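Local coordinates for protein arylsulfatase (Pseudoalteromonas sp. MB47, PDB 7AJ0) that probably removes sulfate ester groups from fucoidan as an exo-acting, calcium-containing sulfatase that assembles as a hexamer, at residues Val38-Asn43 against Leu410-Lys415; Val160-Gly165 against Leu179-Ser184; Ser269-Asp274 against Met289-Ala294; Tyr437-Lys442 against Pro490-Phe495. All blocks are in the same frame, centred on the assembly; numbering follows the deposited sequence.

Interaction 1: residues Val38-Asn43 against Leu410-Lys415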
loop_
_atom_site.group_PDB
_atom_site.type_symbol
_atom_site.label_atom_id
_atom_site.label_comp_id
_atom_site.label_asym_id
_atom_site.label_seq_id
_atom_site.Cartn_x
_atom_site.Cartn_y
_atom_site.Cartn_z
ATOM N N VAL A 38 24.808 12.352 47.322
ATOM C CA VAL A 38 26.099 12.351 48.004
ATOM C C VAL A 38 25.937 11.890 49.447
ATOM O O VAL A 38 26.775 11.150 49.976
ATOM C CB VAL A 38 26.742 13.749 47.928
ATOM C CG1 VAL A 38 27.913 13.850 48.893
ATOM C CG2 VAL A 38 27.195 14.049 46.506
ATOM N N SER A 39 24.856 12.318 50.106
ATOM C CA SER A 39 24.634 11.927 51.493
ATOM C C SER A 39 24.318 10.440 51.608
ATOM O O SER A 39 24.825 9.759 52.506
ATOM C CB SER A 39 23.503 12.760 52.093
ATOM O OG SER A 39 23.096 12.236 53.344
ATOM N N LYS A 40 23.481 9.920 50.708
ATOM C CA LYS A 40 23.143 8.501 50.753
ATOM C C LYS A 40 24.371 7.633 50.511
ATOM O O LYS A 40 24.565 6.616 51.186
ATOM C CB LYS A 40 22.061 8.191 49.720
ATOM C CG LYS A 40 20.675 8.679 50.098
ATOM C CD LYS A 40 19.684 8.390 48.983
ATOM C CE LYS A 40 18.255 8.503 49.466
ATOM N NZ LYS A 40 17.287 8.157 48.391
ATOM N N LEU A 41 25.210 8.015 49.547
ATOM C CA LEU A 41 26.415 7.241 49.272
ATOM C C LEU A 41 27.402 7.331 50.428
ATOM O O LEU A 41 28.036 6.332 50.788
ATOM C CB LEU A 41 27.060 7.724 47.974
ATOM C CG LEU A 41 26.329 7.352 46.683
ATOM C CD1 LEU A 41 26.845 8.177 45.513
ATOM C CD2 LEU A 41 26.473 5.867 46.384
ATOM N N LYS A 42 27.541 8.516 51.027
ATOM C CA LYS A 42 28.474 8.685 52.138
ATOM C C LYS A 42 28.091 7.795 53.313
ATOM O O LYS A 42 28.929 7.061 53.849
ATOM C CB LYS A 42 28.513 10.154 52.564
ATOM C CG LYS A 42 29.490 10.471 53.688
ATOM C CD LYS A 42 29.546 11.974 53.944
ATOM C CE LYS A 42 30.791 12.382 54.723
ATOM N NZ LYS A 42 30.736 11.977 56.153
ATOM N N ASN A 43 26.820 7.840 53.722
ATOM C CA ASN A 43 26.381 7.039 54.859
ATOM C C ASN A 43 26.517 5.550 54.576
ATOM O O ASN A 43 26.882 4.771 55.465
ATOM C CB ASN A 43 24.933 7.382 55.215
ATOM C CG ASN A 43 24.755 8.837 55.606
ATOM O OD1 ASN A 43 25.723 9.529 55.930
ATOM N ND2 ASN A 43 23.513 9.308 55.582
ATOM N N LEU A 410 19.042 8.075 42.603
ATOM C CA LEU A 410 18.999 8.070 44.059
ATOM C C LEU A 410 18.096 9.151 44.640
ATOM O O LEU A 410 17.985 9.251 45.866
ATOM C CB LEU A 410 20.413 8.232 44.630
ATOM C CG LEU A 410 21.439 7.191 44.188
ATOM C CD1 LEU A 410 22.767 7.421 44.887
ATOM C CD2 LEU A 410 20.935 5.787 44.454
ATOM N N ALA A 411 17.452 9.956 43.802
ATOM C CA ALA A 411 16.514 10.971 44.258
ATOM C C ALA A 411 15.085 10.462 44.118
ATOM O O ALA A 411 14.733 9.841 43.112
ATOM C CB ALA A 411 16.682 12.269 43.463
ATOM N N ASP A 412 14.268 10.721 45.136
ATOM C CA ASP A 412 12.854 10.377 45.065
ATOM C C ASP A 412 12.184 11.176 43.954
ATOM O O ASP A 412 12.145 12.410 44.002
ATOM C CB ASP A 412 12.172 10.650 46.404
ATOM C CG ASP A 412 12.538 9.631 47.468
ATOM O OD1 ASP A 412 13.127 8.585 47.116
ATOM O OD2 ASP A 412 12.239 9.874 48.656
ATOM N N ASN A 413 11.660 10.471 42.955
ATOM C CA ASN A 413 11.015 11.099 41.803
ATOM C C ASN A 413 11.914 12.178 41.206
ATOM O O ASN A 413 11.481 13.289 40.894
ATOM C CB ASN A 413 9.655 11.672 42.193
ATOM C CG ASN A 413 8.859 10.723 43.059
ATOM O OD1 ASN A 413 8.375 9.692 42.590
ATOM N ND2 ASN A 413 8.721 11.063 44.337
ATOM N N GLY A 414 13.189 11.836 41.051
ATOM C CA GLY A 414 14.150 12.800 40.572
ATOM C C GLY A 414 13.998 13.083 39.091
ATOM O O GLY A 414 13.396 12.324 38.331
ATOM N N LYS A 415 14.556 14.213 38.680
ATOM C CA LYS A 415 14.596 14.578 37.273
ATOM C C LYS A 415 15.914 14.127 36.659
ATOM O O LYS A 415 16.956 14.097 37.319
ATOM C CB LYS A 415 14.404 16.083 37.106
ATOM C CG LYS A 415 13.026 16.558 37.548
ATOM C CD LYS A 415 12.859 18.062 37.392
ATOM C CE LYS A 415 11.478 18.507 37.853
ATOM N NZ LYS A 415 11.228 19.945 37.570
#
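Lys40 reaches from helix 31-48 to the main chain of Leu410, and its ammonium nitrogen NZ gives a hydrogen bond of 2.8 Å to Leu410 O. Around this acceptor the nitrogen sits at a C=O...N angle of 151° and is tilted 25° from the carbonyl plane. What gets the amine that far is a stretched chain: CG stands opposite the carbonyl carbon (chi1 -74°), and everything beyond it is extended. On the way, CD and CE pass alongside the same oxygen. NZ also bonds to Met364 O, so two carbonyls hold it.

The tight part lies one residue on, where the side chains of Leu41 and Leu410 cross at about a right angle and Leu41 CG sits 4.0 Å from Leu410 CD1. Trp361 touches both leucines. The other side is looser. Asp412, exposed at a corner of the type II turn from Ala411 to Gly414, keeps OD1 4.4 Å from Lys40 NZ, too far for a salt bridge, and bonds to Ser366 OG instead; its charge may still favour the ammonium. A leucine in place of Lys40 would probably leave Leu410 O and Met364 O without their shared donor and remove the positive charge nearest Asp412 in this contact.

In the fold, the contact ties the N-terminal helix to the loop between helix 406-409 and strand 420-425, while helix 377-387 packs on Leu41 through Arg386 and Leu387.

Interaction 2: residues Val160-Gly165 against Leu179-Ser184; sequences VGEAEG and LPSVQS
In the alpha/beta core of the sulfatase fold, which belongs to the alkaline phosphatase clan, strands 151-155 and 175-177 run parallel in the main mixed sheet. The loop between them bends back so that Glu162 packs against Pro180 and Ser181, just beyond the second strand. The meeting is mostly one of carbon atoms. Glu162 CB lies 4.0 Å from Pro180 CB, with the two side chains crossing at about a right angle.

The glutamate chain then runs on past the proline. Its CG takes the crowded position between the backbone N and the carbonyl carbon (chi1 61°), and the next torsion is extended, which carries the carboxylate past Pro180 to Ser181. There OE1 comes to 3.6 Å from Ser181 CB, a van der Waals touch and not a polar bond. The serine hydroxyl is engaged elsewhere: OG is hydrogen-bonded to Asp185 OD2 in helix 183-187. Arg225 holds the backbone of the loop itself, bonding to the carbonyl oxygens of Glu162 and Ala163.

Gly161 has a positive phi (113°) at which a side chain would be jammed against the carbonyl oxygen of Val160. Beyond Ser181 the chain enters helix 183-187, where Ser184 OG bonds to Glu486 of a neighbouring subunit, so the segment also leads to an interface of the hexamer.

The polar link between the two backbones is a single water: it accepts from Gly161 N at 3.1 Å and donates to Pro180 O at 2.8 Å.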
loop_
_atom_site.group_PDB
_atom_site.type_symbol
_atom_site.label_atom_id
_atom_site.label_comp_id
_atom_site.label_asym_id
_atom_site.label_seq_id
_atom_site.Cartn_x
_atom_site.Cartn_y
_atom_site.Cartn_z
ATOM N N VAL A 160 30.855 -8.094 20.965
ATOM C CA VAL A 160 31.511 -6.826 20.670
ATOM C C VAL A 160 32.916 -7.123 20.157
ATOM O O VAL A 160 33.863 -6.377 20.435
ATOM C CB VAL A 160 31.570 -5.902 21.899
ATOM C CG1 VAL A 160 31.868 -4.466 21.466
ATOM C CG2 VAL A 160 30.275 -5.973 22.694
ATOM N N GLY A 161 33.069 -8.223 19.427
ATOM C CA GLY A 161 34.354 -8.569 18.852
ATOM C C GLY A 161 34.982 -9.812 19.447
ATOM O O GLY A 161 35.019 -9.978 20.669
ATOM N N GLU A 162 35.496 -10.689 18.579
ATOM C CA GLU A 162 36.099 -11.939 19.010
ATOM C C GLU A 162 37.520 -12.133 18.499
ATOM O O GLU A 162 38.108 -13.191 18.749
ATOM C CB GLU A 162 35.235 -13.129 18.560
ATOM C CG GLU A 162 35.070 -13.239 17.053
ATOM C CD GLU A 162 34.031 -14.270 16.651
ATOM O OE1 GLU A 162 33.050 -14.454 17.403
ATOM O OE2 GLU A 162 34.198 -14.897 15.583
ATOM N N ALA A 163 38.088 -11.156 17.797
ATOM C CA ALA A 163 39.458 -11.277 17.329
ATOM C C ALA A 163 40.426 -11.048 18.492
ATOM O O ALA A 163 40.029 -10.733 19.618
ATOM C CB ALA A 163 39.724 -10.300 16.187
ATOM N N GLU A 164 41.716 -11.206 18.209
ATOM C CA GLU A 164 42.738 -11.109 19.242
ATOM C C GLU A 164 42.642 -9.784 19.985
ATOM O O GLU A 164 42.612 -8.712 19.375
ATOM C CB GLU A 164 44.123 -11.264 18.609
ATOM C CG GLU A 164 45.272 -11.263 19.601
ATOM C CD GLU A 164 46.614 -11.506 18.934
ATOM O OE1 GLU A 164 46.634 -12.114 17.843
ATOM O OE2 GLU A 164 47.647 -11.084 19.498
ATOM N N GLY A 165 42.587 -9.868 21.311
ATOM C CA GLY A 165 42.559 -8.680 22.139
ATOM C C GLY A 165 41.231 -7.964 22.199
ATOM O O GLY A 165 41.204 -6.749 22.418
ATOM N N LEU A 179 29.694 -16.217 25.675
ATOM C CA LEU A 179 29.685 -16.350 24.227
ATOM C C LEU A 179 30.495 -15.231 23.592
ATOM O O LEU A 179 30.139 -14.057 23.757
ATOM C CB LEU A 179 28.262 -16.302 23.696
ATOM C CG LEU A 179 27.220 -17.276 24.239
ATOM C CD1 LEU A 179 26.765 -16.907 25.639
ATOM C CD2 LEU A 179 26.026 -17.330 23.285
ATOM N N PRO A 180 31.578 -15.534 22.872
ATOM C CA PRO A 180 32.215 -14.478 22.067
ATOM C C PRO A 180 31.266 -13.820 21.080
ATOM O O PRO A 180 31.325 -12.602 20.890
ATOM C CB PRO A 180 33.357 -15.224 21.357
ATOM C CG PRO A 180 33.686 -16.353 22.270
ATOM C CD PRO A 180 32.378 -16.774 22.893
ATOM N N SER A 181 30.389 -14.592 20.450
ATOM C CA SER A 181 29.497 -14.079 19.405
ATOM C C SER A 181 28.052 -14.017 19.976
ATOM O O SER A 181 27.788 -13.165 20.799
ATOM C CB SER A 181 29.596 -14.935 18.148
ATOM O OG SER A 181 29.163 -16.255 18.372
ATOM N N VAL A 182 27.187 -14.932 19.563
ATOM C CA VAL A 182 25.753 -14.780 19.827
ATOM C C VAL A 182 25.080 -16.132 19.673
ATOM O O VAL A 182 25.603 -17.027 19.019
ATOM C CB VAL A 182 25.143 -13.710 18.880
ATOM C CG1 VAL A 182 25.333 -14.120 17.414
ATOM C CG2 VAL A 182 23.676 -13.467 19.186
ATOM N N GLN A 183 23.901 -16.282 20.290
ATOM C CA GLN A 183 23.200 -17.566 20.283
ATOM C C GLN A 183 22.997 -18.089 18.862
ATOM O O GLN A 183 23.255 -19.264 18.576
ATOM C CB GLN A 183 21.862 -17.424 21.005
ATOM C CG GLN A 183 20.944 -18.643 20.944
ATOM C CD GLN A 183 21.083 -19.560 22.149
ATOM O OE1 GLN A 183 21.857 -19.290 23.071
ATOM N NE2 GLN A 183 20.326 -20.651 22.148
ATOM N N SER A 184 22.506 -17.233 17.963
ATOM C CA SER A 184 22.204 -17.683 16.607
ATOM C C SER A 184 23.435 -18.245 15.908
ATOM O O SER A 184 23.310 -19.097 15.022
ATOM C CB SER A 184 21.613 -16.529 15.797
ATOM O OG SER A 184 22.434 -15.376 15.884
HETATM O O HOH W 1 31.934 -10.989 18.723
#

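Interaction 3: residues Ser269-Asp274 against Met289-Ala294; sequences SKIHND and MPVRDA
Asp274 OD1 is gripped by two amides, Asn273 ND2 at 3.0 Å and Gln194 NE2, in the loop whose Lys270 and Ile271 pack on helix 290-311. The Asn273 bond is nearly straight at its hydrogen (163°) but arrives above the carboxylate plane. This is the sulfatase-fold loop that follows core strand 262-267, and it carries cis peptides before both Ile271 and Asp274. It runs beside the calcium site: backbone bonds join Lys270 and Ile271 to Asp60, a calcium ligand, and His272 touches both Asp60 and Asp61. The His272 ring is braced by ND1, which donates in its own plane to a lone pair of Asn273 O at 2.9 Å.

Across the contact, the methyl of Ala294 is met by the middle of the Lys270 chain, with CD 3.7 Å from Ala294 CB. The chain bends about its CD-CE bond (chi4 57°), and NZ forms a salt bridge with Asp241 OD2. With an alanine here, Asp241 would probably lose its positive mate and the Ala294 methyl its hydrocarbon cover.

Ile271 lies across the helix surface, against Ala294 and Val291. Its CG2 reaches Ala294 CB at 4.2 Å, and its other branch turns to Val291. That branch starts with CG1 between the backbone N and the carbonyl carbon (chi1 57°) and ends with CD1 4.0 Å from Val291 CG2.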
loop_
_atom_site.group_PDB
_atom_site.type_symbol
_atom_site.label_atom_id
_atom_site.label_comp_id
_atom_site.label_asym_id
_atom_site.label_seq_id
_atom_site.Cartn_x
_atom_site.Cartn_y
_atom_site.Cartn_z
ATOM N N SER A 269 22.073 -15.054 27.426
ATOM C CA SER A 269 21.944 -15.389 26.013
ATOM C C SER A 269 20.504 -15.205 25.547
ATOM O O SER A 269 20.257 -14.758 24.422
ATOM C CB SER A 269 22.400 -16.822 25.756
ATOM O OG SER A 269 22.143 -17.191 24.410
ATOM N N LYS A 270 19.542 -15.548 26.396
ATOM C CA LYS A 270 18.139 -15.321 26.075
ATOM C C LYS A 270 17.849 -13.824 26.039
ATOM O O LYS A 270 18.507 -13.035 26.720
ATOM C CB LYS A 270 17.250 -16.021 27.098
ATOM C CG LYS A 270 17.269 -17.533 26.979
ATOM C CD LYS A 270 16.888 -18.205 28.289
ATOM C CE LYS A 270 16.884 -19.723 28.142
ATOM N NZ LYS A 270 18.199 -20.257 27.681
ATOM N N ILE A 271 16.850 -13.421 25.239
ATOM C CA ILE A 271 15.984 -14.304 24.475
ATOM C C ILE A 271 16.305 -14.251 22.980
ATOM O O ILE A 271 15.405 -14.223 22.138
ATOM C CB ILE A 271 14.492 -13.939 24.696
ATOM C CG1 ILE A 271 14.238 -12.472 24.327
ATOM C CG2 ILE A 271 14.088 -14.190 26.139
ATOM C CD1 ILE A 271 12.774 -12.100 24.305
ATOM N N HIS A 272 17.592 -14.223 22.654
ATOM C CA HIS A 272 18.009 -14.262 21.260
ATOM C C HIS A 272 17.630 -15.602 20.636
ATOM O O HIS A 272 17.650 -16.646 21.293
ATOM C CB HIS A 272 19.519 -14.047 21.151
ATOM C CG HIS A 272 19.955 -13.453 19.848
ATOM N ND1 HIS A 272 19.909 -14.145 18.658
ATOM C CD2 HIS A 272 20.457 -12.230 19.553
ATOM C CE1 HIS A 272 20.360 -13.374 17.685
ATOM N NE2 HIS A 272 20.697 -12.206 18.201
ATOM N N ASN A 273 17.276 -15.566 19.356
ATOM C CA ASN A 273 16.998 -16.803 18.632
ATOM C C ASN A 273 18.301 -17.545 18.355
ATOM O O ASN A 273 19.368 -16.937 18.246
ATOM C CB ASN A 273 16.275 -16.501 17.320
ATOM C CG ASN A 273 17.224 -16.075 16.215
ATOM O OD1 ASN A 273 17.800 -14.988 16.258
ATOM N ND2 ASN A 273 17.385 -16.930 15.211
ATOM N N ASP A 274 18.223 -18.874 18.252
ATOM C CA ASP A 274 17.013 -19.661 18.467
ATOM C C ASP A 274 16.937 -20.061 19.936
ATOM O O ASP A 274 17.890 -20.620 20.481
ATOM C CB ASP A 274 17.024 -20.895 17.565
ATOM C CG ASP A 274 17.209 -20.538 16.102
ATOM O OD1 ASP A 274 16.374 -19.775 15.569
ATOM O OD2 ASP A 274 18.198 -20.999 15.492
ATOM N N MET A 289 5.582 -21.759 24.538
ATOM C CA MET A 289 6.392 -21.517 23.355
ATOM C C MET A 289 7.827 -21.253 23.783
ATOM O O MET A 289 8.063 -20.711 24.866
ATOM C CB MET A 289 5.861 -20.326 22.548
ATOM C CG MET A 289 4.567 -20.618 21.805
ATOM S SD MET A 289 4.797 -21.690 20.370
ATOM C CE MET A 289 5.556 -20.562 19.200
ATOM N N PRO A 290 8.805 -21.634 22.955
ATOM C CA PRO A 290 10.209 -21.502 23.382
ATOM C C PRO A 290 10.585 -20.127 23.911
ATOM O O PRO A 290 11.259 -20.040 24.944
ATOM C CB PRO A 290 10.987 -21.853 22.103
ATOM C CG PRO A 290 10.090 -22.795 21.381
ATOM C CD PRO A 290 8.683 -22.310 21.649
ATOM N N VAL A 291 10.169 -19.049 23.244
ATOM C CA VAL A 291 10.618 -17.724 23.659
ATOM C C VAL A 291 9.963 -17.305 24.969
ATOM O O VAL A 291 10.545 -16.534 25.743
ATOM C CB VAL A 291 10.347 -16.696 22.544
ATOM C CG1 VAL A 291 8.861 -16.400 22.441
ATOM C CG2 VAL A 291 11.137 -15.422 22.795
ATOM N N ARG A 292 8.751 -17.788 25.244
ATOM C CA ARG A 292 8.105 -17.467 26.513
ATOM C C ARG A 292 8.642 -18.341 27.642
ATOM O O ARG A 292 8.837 -17.861 28.765
ATOM C CB ARG A 292 6.590 -17.632 26.394
ATOM C CG ARG A 292 5.941 -16.742 25.349
ATOM C CD ARG A 292 5.972 -15.262 25.727
ATOM N NE ARG A 292 5.228 -14.466 24.751
ATOM C CZ ARG A 292 5.777 -13.718 23.794
ATOM N NH1 ARG A 292 7.096 -13.627 23.672
ATOM N NH2 ARG A 292 4.997 -13.047 22.961
ATOM N N ASP A 293 8.870 -19.628 27.363
ATOM C CA ASP A 293 9.555 -20.479 28.329
ATOM C C ASP A 293 10.909 -19.886 28.700
ATOM O O ASP A 293 11.323 -19.939 29.864
ATOM C CB ASP A 293 9.734 -21.886 27.763
ATOM C CG ASP A 293 8.423 -22.635 27.619
ATOM O OD1 ASP A 293 7.387 -22.137 28.111
ATOM O OD2 ASP A 293 8.431 -23.727 27.013
ATOM N N ALA A 294 11.615 -19.322 27.716
ATOM C CA ALA A 294 12.895 -18.680 27.992
ATOM C C ALA A 294 12.721 -17.464 28.888
ATOM O O ALA A 294 13.592 -17.169 29.714
ATOM C CB ALA A 294 13.574 -18.275 26.683
#

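Interaction 4: residues Tyr437-Lys442 against Pro490-Phe495; sequences YKIHFK and PQATKF
The Phe441 ring points its edge at the helix: CZ is 4.3 Å from Ala492 O, which lies near the ring plane, a loose approach with no bond. A second ring, Phe495, belongs to the helix itself. One of its faces carries Gln491 NE2 from a turn earlier, 3.3 Å above the plane and offset toward the rim, while Trp434 meets Phe495 edge-to-face.

Between strand and helix the close touch is aliphatic. Ile439 sends its longer branch to the methyl of Ala492, and both CD1 (4.0 Å) and CG1 (4.1 Å) bear on Ala492 CB. With chi1 at -54°, CG1 lies beside the backbone N and leads this branch to the helix. These residues belong to the smaller C-terminal part of the sulfatase fold, where helix 489-505 lies against the four-stranded antiparallel sheet of which strand 437-440 is an inner strand. Pro465 touches both Ile439 and Phe441.

On the strand, His440 NE2 and Lys438 NZ share Glu476 OE1. At its start, Tyr437 OH is hydrogen-bonded to Asp197 of a neighbouring subunit.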
loop_
_atom_site.group_PDB
_atom_site.type_symbol
_atom_site.label_atom_id
_atom_site.label_comp_id
_atom_site.label_asym_id
_atom_site.label_seq_id
_atom_site.Cartn_x
_atom_site.Cartn_y
_atom_site.Cartn_z
ATOM N N TYR A 437 9.335 14.548 22.758
ATOM C CA TYR A 437 9.197 14.702 21.316
ATOM C C TYR A 437 10.264 13.884 20.604
ATOM O O TYR A 437 11.453 13.989 20.919
ATOM C CB TYR A 437 9.302 16.176 20.917
ATOM C CG TYR A 437 8.271 17.045 21.602
ATOM C CD1 TYR A 437 7.017 17.241 21.038
ATOM C CD2 TYR A 437 8.544 17.654 22.819
ATOM C CE1 TYR A 437 6.070 18.024 21.665
ATOM C CE2 TYR A 437 7.604 18.440 23.450
ATOM C CZ TYR A 437 6.369 18.623 22.868
ATOM O OH TYR A 437 5.427 19.404 23.498
ATOM N N LYS A 438 9.829 13.068 19.649
ATOM C CA LYS A 438 10.697 12.212 18.849
ATOM C C LYS A 438 10.785 12.804 17.448
ATOM O O LYS A 438 9.772 12.896 16.748
ATOM C CB LYS A 438 10.144 10.788 18.814
ATOM C CG LYS A 438 10.875 9.828 17.894
ATOM C CD LYS A 438 12.210 9.402 18.466
ATOM C CE LYS A 438 12.817 8.280 17.639
ATOM N NZ LYS A 438 11.980 7.045 17.636
ATOM N N ILE A 439 11.988 13.208 17.045
ATOM C CA ILE A 439 12.216 13.854 15.755
ATOM C C ILE A 439 13.054 12.918 14.895
ATOM O O ILE A 439 14.157 12.520 15.292
ATOM C CB ILE A 439 12.911 15.214 15.919
ATOM C CG1 ILE A 439 12.130 16.109 16.882
ATOM C CG2 ILE A 439 13.055 15.907 14.572
ATOM C CD1 ILE A 439 12.637 16.056 18.303
ATOM N N HIS A 440 12.536 12.572 13.720
ATOM C CA HIS A 440 13.220 11.681 12.793
ATOM C C HIS A 440 13.766 12.478 11.614
ATOM O O HIS A 440 13.024 13.224 10.964
ATOM C CB HIS A 440 12.284 10.589 12.266
ATOM C CG HIS A 440 11.751 9.677 13.323
ATOM N ND1 HIS A 440 12.211 8.390 13.497
ATOM C CD2 HIS A 440 10.784 9.860 14.252
ATOM C CE1 HIS A 440 11.554 7.821 14.491
ATOM N NE2 HIS A 440 10.683 8.692 14.967
ATOM N N PHE A 441 15.055 12.311 11.338
ATOM C CA PHE A 441 15.667 12.857 10.135
ATOM C C PHE A 441 15.865 11.802 9.059
ATOM O O PHE A 441 15.992 12.153 7.882
ATOM C CB PHE A 441 17.004 13.512 10.488
ATOM C CG PHE A 441 16.890 14.555 11.566
ATOM C CD1 PHE A 441 16.565 15.863 11.252
ATOM C CD2 PHE A 441 17.086 14.219 12.895
ATOM C CE1 PHE A 441 16.451 16.820 12.246
ATOM C CE2 PHE A 441 16.971 15.171 13.891
ATOM C CZ PHE A 441 16.653 16.472 13.566
ATOM N N LYS A 442 15.882 10.527 9.437
ATOM C CA LYS A 442 15.851 9.407 8.505
ATOM C C LYS A 442 14.930 8.351 9.095
ATOM O O LYS A 442 14.930 8.127 10.309
ATOM C CB LYS A 442 17.250 8.844 8.250
ATOM C CG LYS A 442 18.137 9.783 7.437
ATOM C CD LYS A 442 19.536 9.221 7.236
ATOM C CE LYS A 442 20.386 10.154 6.380
ATOM N NZ LYS A 442 21.757 9.610 6.165
ATOM N N PRO A 490 13.222 24.500 15.652
ATOM C CA PRO A 490 14.583 25.048 15.518
ATOM C C PRO A 490 15.529 24.572 16.606
ATOM O O PRO A 490 16.732 24.437 16.348
ATOM C CB PRO A 490 14.367 26.570 15.569
ATOM C CG PRO A 490 12.973 26.771 16.068
ATOM C CD PRO A 490 12.195 25.557 15.656
ATOM N N GLN A 491 15.029 24.306 17.816
ATOM C CA GLN A 491 15.901 23.795 18.868
ATOM C C GLN A 491 16.300 22.350 18.593
ATOM O O GLN A 491 17.443 21.956 18.852
ATOM C CB GLN A 491 15.218 23.912 20.230
ATOM C CG GLN A 491 16.101 23.486 21.396
ATOM C CD GLN A 491 17.375 24.306 21.495
ATOM O OE1 GLN A 491 17.356 25.523 21.314
ATOM N NE2 GLN A 491 18.492 23.639 21.767
ATOM N N ALA A 492 15.371 21.544 18.073
ATOM C CA ALA A 492 15.705 20.168 17.719
ATOM C C ALA A 492 16.802 20.127 16.663
ATOM O O ALA A 492 17.660 19.236 16.679
ATOM C CB ALA A 492 14.460 19.434 17.223
ATOM N N THR A 493 16.791 21.085 15.735
ATOM C CA THR A 493 17.849 21.148 14.733
ATOM C C THR A 493 19.156 21.631 15.349
ATOM O O THR A 493 20.234 21.157 14.977
ATOM C CB THR A 493 17.423 22.054 13.579
ATOM O OG1 THR A 493 16.317 21.454 12.891
ATOM C CG2 THR A 493 18.567 22.262 12.600
ATOM N N LYS A 494 19.079 22.572 16.293
ATOM C CA LYS A 494 20.281 22.982 17.012
ATOM C C LYS A 494 20.930 21.792 17.708
ATOM O O LYS A 494 22.158 21.645 17.690
ATOM C CB LYS A 494 19.948 24.070 18.031
ATOM C CG LYS A 494 19.883 25.476 17.461
ATOM C CD LYS A 494 19.707 26.498 18.577
ATOM C CE LYS A 494 19.501 27.904 18.031
ATOM N NZ LYS A 494 18.108 28.114 17.549
ATOM N N PHE A 495 20.118 20.926 18.321
ATOM C CA PHE A 495 20.668 19.756 18.998
ATOM C C PHE A 495 21.334 18.808 18.004
ATOM O O PHE A 495 22.407 18.261 18.280
ATOM C CB PHE A 495 19.570 19.026 19.774
ATOM C CG PHE A 495 19.218 19.663 21.096
ATOM C CD1 PHE A 495 20.200 20.166 21.934
ATOM C CD2 PHE A 495 17.896 19.744 21.503
ATOM C CE1 PHE A 495 19.869 20.743 23.145
ATOM C CE2 PHE A 495 17.559 20.319 22.713
ATOM C CZ PHE A 495 18.547 20.818 23.536
#

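Interactions 2 and 3 belong to the sulfatase core and share an environment: Gln183 of the first bonds to Ser269 and Asp274 of the second, and Val182 touches His272. Interaction 3 is wholly buried and comes closer to the calcium than interaction 2, with apolar packing backed by bonds inside its own loop; interaction 2 is partly buried and combines carbon contacts with a bridging water. Interactions 1 and 4 lie farther out, each about 24 Å from the chain centre. Interaction 4 is buried and joins helix to sheet without charge, whereas interaction 1, partly exposed, uses a lysine on a carbonyl. Interaction 1 spans the sequence that holds interactions 2 and 3, across the chain's centre from both.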